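Local coordinates for protein ABC-type amino acid transport system, periplasmic component (PDB 4YMX) that binds arginine in the cleft between its two lobes and probably delivers it to an amino acid ABC transporter, at residues A[45-50]-A[191-196]. Residues are numbered along the deposited sequence; the frame is centred on the assembly and turned at random.
With ARG (arginine), chain C.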
loop_
_atom_site.group_PDB
_atom_site.type_symbol
_atom_site.label_atom_id
_atom_site.label_comp_id
_atom_site.label_asym_id
_atom_site.label_seq_id
_atom_site.Cartn_x
_atom_site.Cartn_y
_atom_site.Cartn_z
ATOM N N ALA A 45 2.114 3.123 7.571
ATOM C CA ALA A 45 0.790 3.730 7.750
ATOM C C ALA A 45 0.682 5.127 7.128
ATOM O O ALA A 45 0.317 6.116 7.787
ATOM C CB ALA A 45 0.395 3.749 9.234
ATOM N N ASP A 46 0.980 5.168 5.835
ATOM C CA ASP A 46 0.904 6.359 5.014
ATOM C C ASP A 46 0.005 6.092 3.815
ATOM O O ASP A 46 0.130 6.742 2.782
ATOM C CB ASP A 46 2.309 6.702 4.513
ATOM C CG ASP A 46 2.955 5.564 3.707
ATOM O OD1 ASP A 46 2.445 4.418 3.708
ATOM O OD2 ASP A 46 3.991 5.822 3.074
ATOM N N PHE A 47 -0.902 5.130 3.955
ATOM C CA PHE A 47 -1.543 4.500 2.806
ATOM C C PHE A 47 -3.038 4.310 3.046
ATOM O O PHE A 47 -3.541 3.179 3.010
ATOM C CB PHE A 47 -0.865 3.141 2.577
ATOM C CG PHE A 47 -0.778 2.697 1.128
ATOM C CD1 PHE A 47 -1.357 1.500 0.727
ATOM C CD2 PHE A 47 -0.091 3.448 0.188
ATOM C CE1 PHE A 47 -1.242 1.047 -0.587
ATOM C CE2 PHE A 47 0.027 3.010 -1.123
ATOM C CZ PHE A 47 -0.563 1.818 -1.518
ATOM N N PRO A 48 -3.764 5.415 3.307
ATOM C CA PRO A 48 -5.215 5.307 3.490
ATOM C C PRO A 48 -5.867 4.839 2.191
ATOM O O PRO A 48 -5.440 5.270 1.124
ATOM C CB PRO A 48 -5.628 6.755 3.794
ATOM C CG PRO A 48 -4.558 7.596 3.121
ATOM C CD PRO A 48 -3.308 6.823 3.333
ATOM N N PRO A 49 -6.912 4.003 2.262
ATOM C CA PRO A 49 -7.610 3.494 3.446
ATOM C C PRO A 49 -7.105 2.149 3.967
ATOM O O PRO A 49 -7.797 1.532 4.787
ATOM C CB PRO A 49 -9.040 3.329 2.934
ATOM C CG PRO A 49 -8.831 2.890 1.519
ATOM C CD PRO A 49 -7.659 3.702 1.024
ATOM N N PHE A 50 -5.929 1.711 3.524
ATOM C CA PHE A 50 -5.374 0.433 3.976
ATOM C C PHE A 50 -4.787 0.521 5.365
ATOM O O PHE A 50 -5.064 -0.315 6.227
ATOM C CB PHE A 50 -4.325 -0.075 2.982
ATOM C CG PHE A 50 -4.896 -0.393 1.636
ATOM C CD1 PHE A 50 -5.376 -1.663 1.352
ATOM C CD2 PHE A 50 -5.002 0.593 0.660
ATOM C CE1 PHE A 50 -5.938 -1.955 0.115
ATOM C CE2 PHE A 50 -5.563 0.303 -0.584
ATOM C CZ PHE A 50 -6.028 -0.970 -0.851
ATOM N N VAL A 191 3.282 8.600 -8.974
ATOM C CA VAL A 191 2.688 7.308 -9.315
ATOM C C VAL A 191 2.342 6.581 -8.028
ATOM O O VAL A 191 3.198 6.407 -7.159
ATOM C CB VAL A 191 3.631 6.428 -10.168
ATOM C CG1 VAL A 191 3.002 5.061 -10.421
ATOM C CG2 VAL A 191 3.944 7.117 -11.492
ATOM N N VAL A 192 1.083 6.174 -7.898
ATOM C CA VAL A 192 0.577 5.602 -6.651
ATOM C C VAL A 192 -0.719 4.873 -6.958
ATOM O O VAL A 192 -1.303 5.087 -8.014
ATOM C CB VAL A 192 0.381 6.719 -5.578
ATOM C CG1 VAL A 192 -0.799 7.615 -5.931
ATOM C CG2 VAL A 192 0.224 6.134 -4.173
ATOM N N GLU A 193 -1.157 3.992 -6.062
ATOM C CA GLU A 193 -2.384 3.248 -6.290
ATOM C C GLU A 193 -3.612 4.142 -6.264
ATOM O O GLU A 193 -3.680 5.118 -5.504
ATOM C CB GLU A 193 -2.520 2.099 -5.290
ATOM C CG GLU A 193 -1.969 0.799 -5.817
ATOM C CD GLU A 193 -1.111 0.085 -4.808
ATOM O OE1 GLU A 193 0.105 0.344 -4.772
ATOM O OE2 GLU A 193 -1.658 -0.746 -4.059
ATOM N N ASP A 194 -4.579 3.776 -7.097
ATOM C CA ASP A 194 -5.814 4.527 -7.303
ATOM C C ASP A 194 -6.570 4.814 -6.010
ATOM O O ASP A 194 -6.936 5.950 -5.726
ATOM C CB ASP A 194 -6.719 3.732 -8.256
ATOM C CG ASP A 194 -7.998 4.470 -8.620
ATOM O OD1 ASP A 194 -7.990 5.714 -8.658
ATOM O OD2 ASP A 194 -9.012 3.785 -8.887
ATOM N N THR A 195 -6.810 3.782 -5.211
ATOM C CA THR A 195 -7.612 3.973 -4.004
ATOM C C THR A 195 -6.925 4.896 -3.009
ATOM O O THR A 195 -7.578 5.656 -2.294
ATOM C CB THR A 195 -7.960 2.650 -3.327
ATOM O OG1 THR A 195 -6.757 1.938 -3.026
ATOM C CG2 THR A 195 -8.853 1.817 -4.234
ATOM N N VAL A 196 -5.601 4.821 -2.959
ATOM C CA VAL A 196 -4.845 5.705 -2.085
ATOM C C VAL A 196 -4.838 7.151 -2.599
ATOM O O VAL A 196 -5.007 8.093 -1.813
ATOM C CB VAL A 196 -3.419 5.164 -1.874
ATOM C CG1 VAL A 196 -2.599 6.121 -1.033
ATOM C CG2 VAL A 196 -3.486 3.806 -1.176
HETATM N N ARG C . 1.288 -2.005 -3.786
HETATM C CA ARG C . 2.608 -1.329 -3.894
HETATM C C ARG C . 3.735 -2.300 -3.589
HETATM O O ARG C . 3.494 -3.427 -3.161
HETATM C CB ARG C . 2.674 -0.137 -2.939
HETATM C CG ARG C . 2.366 -0.485 -1.496
HETATM C CD ARG C . 2.712 0.660 -0.557
HETATM N NE ARG C . 2.120 0.457 0.757
HETATM C CZ ARG C . 2.250 1.296 1.778
HETATM N NH1 ARG C . 2.958 2.407 1.657
HETATM N NH2 ARG C . 1.670 1.013 2.929
HETATM O OXT ARG C . 4.907 -1.972 -3.768
#
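Val196 sets its CG2 methyl squarely against the ring of Phe47, 3.4 Å from the ring centroid and 4° off the normal, a CH-pi contact. Beside it Pro48 O, buried without a hydrogen-bond partner, receives just a CA-H...O contact from Val196 CA, 3.3 Å away. The bound arginine lies on the opposite face of the Phe47 ring: its NE sits 3.4 Å above the ring plane, over the centre, with CZ and CD close by, so the phenyl is clamped between valine methyl and guanidinium end. Glu193 closes the edge, bringing OE1 to 3.6 Å from Phe47 CZ. A bend at chi2 (134°) turns the carboxylate toward the ligand, where OE1 accepts a hydrogen bond from its amino nitrogen, N, at 2.8 Å. At the far end of the ligand, NH1 donates to Asp46 OD1 (2.9 Å), and Gln152 and Ser44 O also bind the arginine. This is the closed cleft of a family 3 solute-binding protein: 45-50 comes from the lobe built on strand 38-43, 191-196 from the lobe of strand 189-193, where Glu193 stands at the N-cap position of helix 194-201. With an alanine here instead of the Phe47 ring, the guanidinium would probably lose its flat support and a gap open above Val196 CG2. Away from the ligand the fit slackens around Pro49, which follows a cis peptide bond and, like Pro48 and Thr195, is partly exposed; its CD comes no nearer than 3.9 Å to Thr195 O. Phe258 packs against the Phe50 ring.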